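Local coordinates for protein Ddb_g0293866 (PDB 5LW6) that binds ADP-ribose through this macrodomain, one part of a longer protein that may act as a poly-ADP-ribose-binding sensor of DNA damage, at residues Ser82-Phe87 / Asp92-Lys97; Trp152-Thr157 / Val214-Gly219; Gly170-Val175 / Tyr190-Gln195. All blocks are in the same frame, centred on the assembly; numbering follows the deposited sequence. Where two conformers were deposited one is given.

How the interactions relate
Three apolar contacts pack helices or a loop onto one mixed six-stranded sheet, and nearly all the residues that touch are buried. Interaction 1 sets helix 70-87 against strand 95-101 and lies apart from the others, its centre about 23 Å from that of interaction 2 and on the opposite side of the chain's centre. Interactions 2 and 3 are neighbours: strands 213-217 and 189-193 pair side by side, and 170-175 / 190-195 is nested within the loop closed by 152-157 / 214-219. Interaction 1 combines a tyrosine with branched chains, interaction 2 uses leucines and reaches the surface at W152, and interaction 3 sets a phenylalanine ring against an isoleucine.

Interaction 1 of 3, residues Ser82-Phe87 / Asp92-Lys97; sequences SEYLHF and DDIKLK
The Y84 ring meets I94 at its edge: CG2 of I94 lies near the ring plane, 4.0 Å from CE2, while L96 CD1 approaches obliquely, 4.2 Å from CD2. Beyond this pair of segments the ring stacks with F249 and makes edge-to-face contacts with Y42 and H88. The phenol oxygen is where I94 comes nearest, OH to CD1 at 3.8 Å, so the isoleucine lies along the outer end of the ring. That oxygen also hydrogen-bonds D253 of the C-terminal helix, which satisfies a buried hydroxyl and fixes the far end of the side chain. Y84 reaches the strand side because CG is anti to the backbone N (chi1 178°), carrying the ring away from the helix. L85 works differently. Its CD2 slides past I94, 3.9 Å from CG2, and meets L96 tip to tip, 3.8 Å from CD1. I94 CG2 and L96 CD1 thus each touch both helix residues, and the four side chains form one continuous apolar patch. F125 of the adjacent strand 125-130 extends this patch by touching both L85 and L96, and L252 adds to it from helix 237-253. The contact is the return half of a beta-alpha-beta crossover: helix 70-87 follows strand 55-59, and a short loop leads into the parallel strand 95-101 of the macrodomain sheet.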
# COMPACT_ATOMS: atom_id res chain seq x y z
N SER A 82 11.85 -7.33 0.96
CA SER A 82 13.17 -7.80 0.60
C SER A 82 13.12 -8.70 -0.63
O SER A 82 13.99 -8.61 -1.51
CB SER A 82 13.93 -8.41 1.81
OG SER A 82 15.21 -8.77 1.38
N GLU A 83 12.08 -9.53 -0.77
CA GLU A 83 11.90 -10.36 -1.91
C GLU A 83 11.80 -9.52 -3.20
O GLU A 83 12.49 -9.80 -4.20
CB GLU A 83 10.69 -11.25 -1.74
CG GLU A 83 10.36 -12.21 -2.88
CD GLU A 83 9.06 -12.99 -2.65
OE1 GLU A 83 8.02 -12.32 -2.37
OE2 GLU A 83 9.04 -14.26 -2.76
N TYR A 84 10.96 -8.51 -3.14
CA TYR A 84 10.77 -7.61 -4.28
C TYR A 84 12.07 -6.86 -4.59
O TYR A 84 12.53 -6.85 -5.76
CB TYR A 84 9.64 -6.66 -3.92
CG TYR A 84 9.36 -5.61 -5.04
CD1 TYR A 84 8.58 -5.96 -6.15
CD2 TYR A 84 9.89 -4.35 -5.00
CE1 TYR A 84 8.32 -5.04 -7.16
CE2 TYR A 84 9.66 -3.42 -6.01
CZ TYR A 84 8.91 -3.77 -7.10
OH TYR A 84 8.75 -2.79 -8.08
N LEU A 85 12.70 -6.26 -3.58
CA LEU A 85 13.92 -5.44 -3.84
C LEU A 85 15.11 -6.28 -4.36
O LEU A 85 15.88 -5.84 -5.20
CB LEU A 85 14.28 -4.59 -2.65
CG LEU A 85 13.28 -3.47 -2.30
CD1 LEU A 85 13.72 -2.80 -0.99
CD2 LEU A 85 13.20 -2.45 -3.40
N HIS A 86 15.27 -7.47 -3.83
CA HIS A 86 16.35 -8.37 -4.29
C HIS A 86 16.11 -8.80 -5.68
O HIS A 86 17.05 -8.84 -6.48
CB HIS A 86 16.43 -9.61 -3.39
CG HIS A 86 17.10 -9.32 -2.08
ND1 HIS A 86 16.86 -10.03 -0.92
CD2 HIS A 86 17.98 -8.35 -1.74
CE1 HIS A 86 17.59 -9.54 0.06
NE2 HIS A 86 18.26 -8.50 -0.40
N PHE A 87 14.88 -9.15 -6.02
CA PHE A 87 14.54 -9.52 -7.36
C PHE A 87 14.92 -8.38 -8.32
O PHE A 87 15.37 -8.63 -9.48
CB PHE A 87 13.08 -9.82 -7.47
CG PHE A 87 12.61 -10.24 -8.80
CD1 PHE A 87 12.64 -11.56 -9.16
CD2 PHE A 87 12.09 -9.29 -9.72
CE1 PHE A 87 12.19 -11.92 -10.44
CE2 PHE A 87 11.63 -9.67 -10.98
CZ PHE A 87 11.66 -11.00 -11.31
N ASP A 92 17.22 1.25 -10.21
CA ASP A 92 17.26 2.40 -9.33
C ASP A 92 16.06 3.30 -9.43
O ASP A 92 16.00 4.25 -8.73
CB ASP A 92 18.52 3.22 -9.67
CG ASP A 92 19.81 2.38 -9.60
OD1 ASP A 92 19.84 1.38 -8.83
OD2 ASP A 92 20.81 2.76 -10.31
N ASP A 93 15.06 3.02 -10.29
CA ASP A 93 13.85 3.83 -10.31
C ASP A 93 12.90 3.56 -9.12
O ASP A 93 11.98 4.35 -8.86
CB ASP A 93 13.04 3.68 -11.61
CG ASP A 93 12.43 2.34 -11.76
OD1 ASP A 93 13.20 1.36 -11.85
OD2 ASP A 93 11.16 2.25 -11.81
N ILE A 94 13.07 2.41 -8.48
CA ILE A 94 12.21 1.94 -7.45
C ILE A 94 12.52 2.67 -6.18
O ILE A 94 13.67 2.84 -5.75
CB ILE A 94 12.45 0.43 -7.24
CG1 ILE A 94 11.95 -0.36 -8.43
CG2 ILE A 94 11.72 0.01 -6.01
CD1 ILE A 94 12.41 -1.80 -8.48
N LYS A 95 11.48 3.20 -5.56
CA LYS A 95 11.56 3.84 -4.27
C LYS A 95 10.35 3.39 -3.48
O LYS A 95 9.20 3.57 -3.95
CB LYS A 95 11.59 5.36 -4.45
CG LYS A 95 11.95 6.07 -3.23
CD LYS A 95 12.45 7.51 -3.57
CE LYS A 95 11.79 8.18 -4.79
NZ LYS A 95 10.89 9.35 -4.45
N LEU A 96 10.60 2.82 -2.31
CA LEU A 96 9.51 2.30 -1.46
C LEU A 96 9.51 3.08 -0.16
O LEU A 96 10.59 3.23 0.49
CB LEU A 96 9.68 0.81 -1.18
CG LEU A 96 9.64 -0.17 -2.35
CD1 LEU A 96 9.78 -1.60 -1.88
CD2 LEU A 96 8.42 0.03 -3.19
N LYS A 97 8.38 3.67 0.19
CA LYS A 97 8.24 4.42 1.42
C LYS A 97 7.10 3.86 2.17
O LYS A 97 5.94 4.00 1.75
CB LYS A 97 8.04 5.92 1.18
CG LYS A 97 9.23 6.49 0.39
CD LYS A 97 9.30 8.01 0.46
CE LYS A 97 10.53 8.53 -0.31
NZ LYS A 97 10.44 10.01 -0.34

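Interaction 2 of 3, residues Trp152-Thr157 / Val214-Gly219; sequences WRLKKT and VILVLG
L154 and L218 both have CG beside the backbone N and anti to the carbonyl carbon, but they differ at the second torsion. In L154, CD1 takes the extended place (chi2 -173°), and the other methyl, CD2, turns in between L216 and L218. It sits 3.5 Å from CD1 of L218, a close methyl contact in which the two side chains cross at about a right angle, and 4.0 Å from CD1 of L216. In L218 the branches are exchanged: CD1 folds back to meet L154, and the extended CD2 reaches the loop backbone, 3.7 Å from CA of W152. W152 touches L218 mainly through its backbone, its side chain leaving CA on the side away from the strand; CD of R153 lies over one face of the indole, 3.2 Å above the plane and offset toward the rim. L154 itself has a left-handed backbone (phi 63°, psi 42°), which turns the chain at this point of the loop. Close by, K155 NZ hydrogen-bonds the R153 carbonyl O at 3.2 Å, bridging across L154 within the loop. L154 also packs on Y180, on T176 of helix 169-179 and on Y190, while L216 packs on I192, so the leucines belong to the layer between this edge of the sheet and the helix. The arrangement is that of an irregular loop, following strand 145-149, folded over the C-terminal end of the neighbouring parallel strand 213-217 in the three-layer alpha/beta/alpha macrodomain fold.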
# COMPACT_ATOMS: atom_id res chain seq x y z
N TRP A 152 -13.92 -4.35 0.98
CA TRP A 152 -14.49 -4.92 -0.21
C TRP A 152 -15.31 -3.88 -1.01
O TRP A 152 -15.43 -3.96 -2.27
CB TRP A 152 -15.31 -6.21 0.11
CG TRP A 152 -16.58 -5.96 0.75
CD1 TRP A 152 -16.79 -5.81 2.06
CD2 TRP A 152 -17.85 -5.74 0.10
NE1 TRP A 152 -18.13 -5.49 2.28
CE2 TRP A 152 -18.79 -5.48 1.08
CE3 TRP A 152 -18.27 -5.75 -1.23
CZ2 TRP A 152 -20.14 -5.22 0.79
CZ3 TRP A 152 -19.61 -5.49 -1.51
CH2 TRP A 152 -20.52 -5.25 -0.49
N ARG A 153 -15.86 -2.90 -0.29
CA ARG A 153 -16.76 -1.94 -0.92
C ARG A 153 -16.05 -0.96 -1.85
O ARG A 153 -16.66 -0.30 -2.67
CB ARG A 153 -17.49 -1.11 0.12
CG ARG A 153 -18.47 -1.80 1.02
CD ARG A 153 -19.80 -2.00 0.31
NE ARG A 153 -20.86 -0.99 0.51
CZ ARG A 153 -21.54 -0.82 1.65
NH1 ARG A 153 -21.26 -1.49 2.80
NH2 ARG A 153 -22.49 0.09 1.67
N LEU A 154 -14.76 -0.77 -1.62
CA LEU A 154 -13.97 0.09 -2.42
C LEU A 154 -14.46 1.56 -2.34
O LEU A 154 -14.55 2.26 -3.33
CB LEU A 154 -13.90 -0.40 -3.86
CG LEU A 154 -13.16 -1.72 -4.12
CD1 LEU A 154 -13.07 -1.92 -5.60
CD2 LEU A 154 -11.78 -1.85 -3.38
N LYS A 155 -14.78 1.94 -1.11
CA LYS A 155 -15.36 3.25 -0.79
C LYS A 155 -14.54 3.92 0.32
O LYS A 155 -13.78 3.29 1.08
CB LYS A 155 -16.79 3.09 -0.30
CG LYS A 155 -17.71 2.75 -1.46
CD LYS A 155 -19.15 2.65 -1.05
CE LYS A 155 -19.97 2.09 -2.21
NZ LYS A 155 -19.68 0.63 -2.46
N LYS A 156 -14.81 5.18 0.47
CA LYS A 156 -14.22 5.92 1.61
C LYS A 156 -14.38 5.25 2.94
O LYS A 156 -15.48 4.74 3.26
CB LYS A 156 -14.86 7.28 1.65
CG LYS A 156 -14.29 8.13 2.76
CD LYS A 156 -14.93 9.50 2.72
CE LYS A 156 -16.00 9.59 3.77
NZ LYS A 156 -16.98 10.60 3.31
N THR A 157 -13.30 5.18 3.72
CA THR A 157 -13.43 4.70 5.09
C THR A 157 -13.08 5.84 6.04
O THR A 157 -12.50 6.82 5.57
CB THR A 157 -12.47 3.52 5.41
OG1 THR A 157 -11.18 4.01 5.70
CG2 THR A 157 -12.34 2.55 4.28
N VAL A 214 -3.57 6.04 -7.35
CA VAL A 214 -4.01 5.67 -5.98
C VAL A 214 -4.42 4.18 -5.99
O VAL A 214 -5.15 3.76 -6.86
CB VAL A 214 -5.20 6.57 -5.47
CG1 VAL A 214 -5.74 6.01 -4.16
CG2 VAL A 214 -4.73 8.01 -5.32
N ILE A 215 -3.88 3.42 -5.10
CA ILE A 215 -4.11 1.99 -5.08
C ILE A 215 -4.84 1.66 -3.78
O ILE A 215 -4.39 1.95 -2.66
CB ILE A 215 -2.76 1.22 -5.11
CG1 ILE A 215 -1.91 1.59 -6.31
CG2 ILE A 215 -3.00 -0.28 -4.96
CD1 ILE A 215 -0.48 1.04 -6.26
N LEU A 216 -6.01 1.03 -3.91
CA LEU A 216 -6.76 0.64 -2.77
C LEU A 216 -6.32 -0.79 -2.44
O LEU A 216 -6.36 -1.64 -3.29
CB LEU A 216 -8.25 0.63 -3.19
CG LEU A 216 -8.82 1.97 -3.66
CD1 LEU A 216 -10.31 1.83 -3.82
CD2 LEU A 216 -8.64 3.09 -2.69
N VAL A 217 -5.94 -1.02 -1.20
CA VAL A 217 -5.27 -2.25 -0.79
C VAL A 217 -6.20 -2.98 0.17
O VAL A 217 -6.52 -2.44 1.19
CB VAL A 217 -3.97 -1.86 -0.02
CG1 VAL A 217 -3.32 -3.08 0.55
CG2 VAL A 217 -3.01 -1.11 -0.95
N LEU A 218 -6.63 -4.19 -0.13
CA LEU A 218 -7.58 -4.89 0.70
C LEU A 218 -6.80 -5.93 1.57
O LEU A 218 -6.70 -7.11 1.26
CB LEU A 218 -8.67 -5.53 -0.17
CG LEU A 218 -9.83 -4.59 -0.46
CD1 LEU A 218 -9.42 -3.42 -1.30
CD2 LEU A 218 -10.92 -5.37 -1.16
N GLY A 219 -6.17 -5.43 2.62
CA GLY A 219 -5.43 -6.27 3.54
C GLY A 219 -6.43 -6.98 4.46
O GLY A 219 -7.63 -6.68 4.46

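Interaction 3 of 3, residues Gly170-Val175 / Tyr190-Gln195; sequences GTFEKV and YPISLQ
Helix 170-175 and strand 190-193 come nearest at V175 and I192, whose CA atoms are 7.9 Å apart, a spacing that lets side chains alone fill the gap. F172 and I192 meet from opposite directions and carry most of the contact. The isoleucine spans the outer end of the ring: CG2 is 3.5 Å from CE1, and CD1 is 3.6 Å from CZ. The CG2 approach is oblique to the ring plane. F172 holds its ring out toward the strand by placing CG anti to the backbone N (chi1 -170°), whereas chi2 of I192 is displaced from a staggered value (122°), setting its CD1 beside CZ. Nearly one turn further along the helix, V175 adds CG1 at 3.8 Å from I192 CG2, so this single methyl is shared by phenylalanine and valine. L194 completes the patch from just past the strand end, its CD2 lying 4.1 Å from F172 CE1. There the chain turns: the S193 hydroxyl accepts from the backbone of Q195, OG to N at 2.9 Å, forming an ST turn. Around this patch, Y164 of helix 161-167 makes an edge-to-face contact with F172, and L167 touches both F172 and L194. T176 and L179 extend the helix 169-179 surface over I192, and strand 189-193 itself runs along one edge of the sheet, antiparallel to strand 213-217, whose V214 and L216 lie beside F172 and I192.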
# COMPACT_ATOMS: atom_id res chain seq x y z
N GLY A 170 -17.13 11.73 -4.17
CA GLY A 170 -18.12 11.26 -5.15
C GLY A 170 -17.44 10.93 -6.46
O GLY A 170 -17.69 9.88 -7.08
N THR A 171 -16.51 11.80 -6.87
CA THR A 171 -15.87 11.61 -8.14
C THR A 171 -15.02 10.32 -8.10
O THR A 171 -15.09 9.49 -9.00
CB THR A 171 -14.96 12.78 -8.55
OG1 THR A 171 -15.72 14.02 -8.50
CG2 THR A 171 -14.43 12.53 -9.97
N PHE A 172 -14.23 10.18 -7.03
CA PHE A 172 -13.32 9.06 -6.99
C PHE A 172 -14.11 7.72 -6.87
O PHE A 172 -13.73 6.72 -7.49
CB PHE A 172 -12.35 9.23 -5.86
CG PHE A 172 -11.21 8.23 -5.88
CD1 PHE A 172 -10.19 8.33 -6.78
CD2 PHE A 172 -11.12 7.22 -4.90
CE1 PHE A 172 -9.16 7.40 -6.82
CE2 PHE A 172 -10.12 6.29 -4.94
CZ PHE A 172 -9.11 6.41 -5.87
N GLU A 173 -15.16 7.72 -6.10
CA GLU A 173 -15.95 6.51 -5.89
C GLU A 173 -16.65 6.05 -7.16
O GLU A 173 -16.74 4.85 -7.40
CB GLU A 173 -16.93 6.74 -4.78
CG GLU A 173 -16.27 6.75 -3.40
CD GLU A 173 -17.27 6.69 -2.25
OE1 GLU A 173 -18.52 6.82 -2.51
OE2 GLU A 173 -16.87 6.52 -1.08
N LYS A 174 -17.11 7.00 -7.94
CA LYS A 174 -17.67 6.75 -9.25
C LYS A 174 -16.67 6.17 -10.24
O LYS A 174 -16.98 5.18 -10.88
CB LYS A 174 -18.28 8.02 -9.80
CG LYS A 174 -19.04 7.83 -11.10
CD LYS A 174 -19.24 9.15 -11.79
CE LYS A 174 -20.58 9.71 -11.38
NZ LYS A 174 -20.71 11.09 -11.92
N VAL A 175 -15.49 6.77 -10.34
CA VAL A 175 -14.45 6.23 -11.12
C VAL A 175 -14.07 4.81 -10.64
O VAL A 175 -13.87 3.95 -11.48
CB VAL A 175 -13.20 7.13 -11.10
CG1 VAL A 175 -12.07 6.40 -11.74
CG2 VAL A 175 -13.47 8.44 -11.83
N TYR A 190 -6.31 -2.53 -6.06
CA TYR A 190 -7.15 -1.92 -7.05
C TYR A 190 -6.58 -0.55 -7.41
O TYR A 190 -6.86 0.40 -6.69
CB TYR A 190 -8.58 -1.86 -6.54
CG TYR A 190 -9.10 -3.24 -6.34
CD1 TYR A 190 -9.72 -3.97 -7.36
CD2 TYR A 190 -8.94 -3.87 -5.15
CE1 TYR A 190 -10.13 -5.28 -7.15
CE2 TYR A 190 -9.27 -5.19 -4.98
CZ TYR A 190 -9.92 -5.88 -5.96
OH TYR A 190 -10.25 -7.21 -5.72
N PRO A 191 -5.77 -0.48 -8.46
CA PRO A 191 -5.17 0.82 -8.86
C PRO A 191 -6.17 1.67 -9.63
O PRO A 191 -6.90 1.15 -10.49
CB PRO A 191 -3.98 0.45 -9.69
CG PRO A 191 -4.03 -1.05 -9.89
CD PRO A 191 -5.10 -1.65 -9.07
N ILE A 192 -6.17 2.97 -9.36
CA ILE A 192 -6.97 3.91 -10.08
C ILE A 192 -6.05 5.05 -10.48
O ILE A 192 -5.51 5.72 -9.65
CB ILE A 192 -8.10 4.45 -9.18
CG1 ILE A 192 -9.06 3.32 -8.81
CG2 ILE A 192 -8.94 5.57 -9.82
CD1 ILE A 192 -9.14 3.18 -7.36
N SER A 193 -5.90 5.29 -11.77
CA SER A 193 -5.09 6.37 -12.25
C SER A 193 -5.79 7.73 -12.05
O SER A 193 -6.97 7.88 -12.35
CB SER A 193 -4.77 6.19 -13.73
OG SER A 193 -4.15 7.35 -14.28
N LEU A 194 -5.10 8.70 -11.47
CA LEU A 194 -5.55 10.08 -11.43
C LEU A 194 -5.29 10.78 -12.78
O LEU A 194 -5.83 11.83 -13.05
CB LEU A 194 -4.87 10.86 -10.31
CG LEU A 194 -4.87 10.21 -8.94
CD1 LEU A 194 -4.32 11.09 -7.86
CD2 LEU A 194 -6.27 9.77 -8.59
N GLN A 195 -4.47 10.19 -13.62
CA GLN A 195 -4.13 10.78 -14.95
C GLN A 195 -5.08 10.54 -16.06
O GLN A 195 -5.47 11.47 -16.75
CB GLN A 195 -2.80 10.27 -15.44
CG GLN A 195 -1.68 10.73 -14.59
CD GLN A 195 -0.35 10.34 -15.19
OE1 GLN A 195 0.03 9.15 -15.21
NE2 GLN A 195 0.39 11.34 -15.66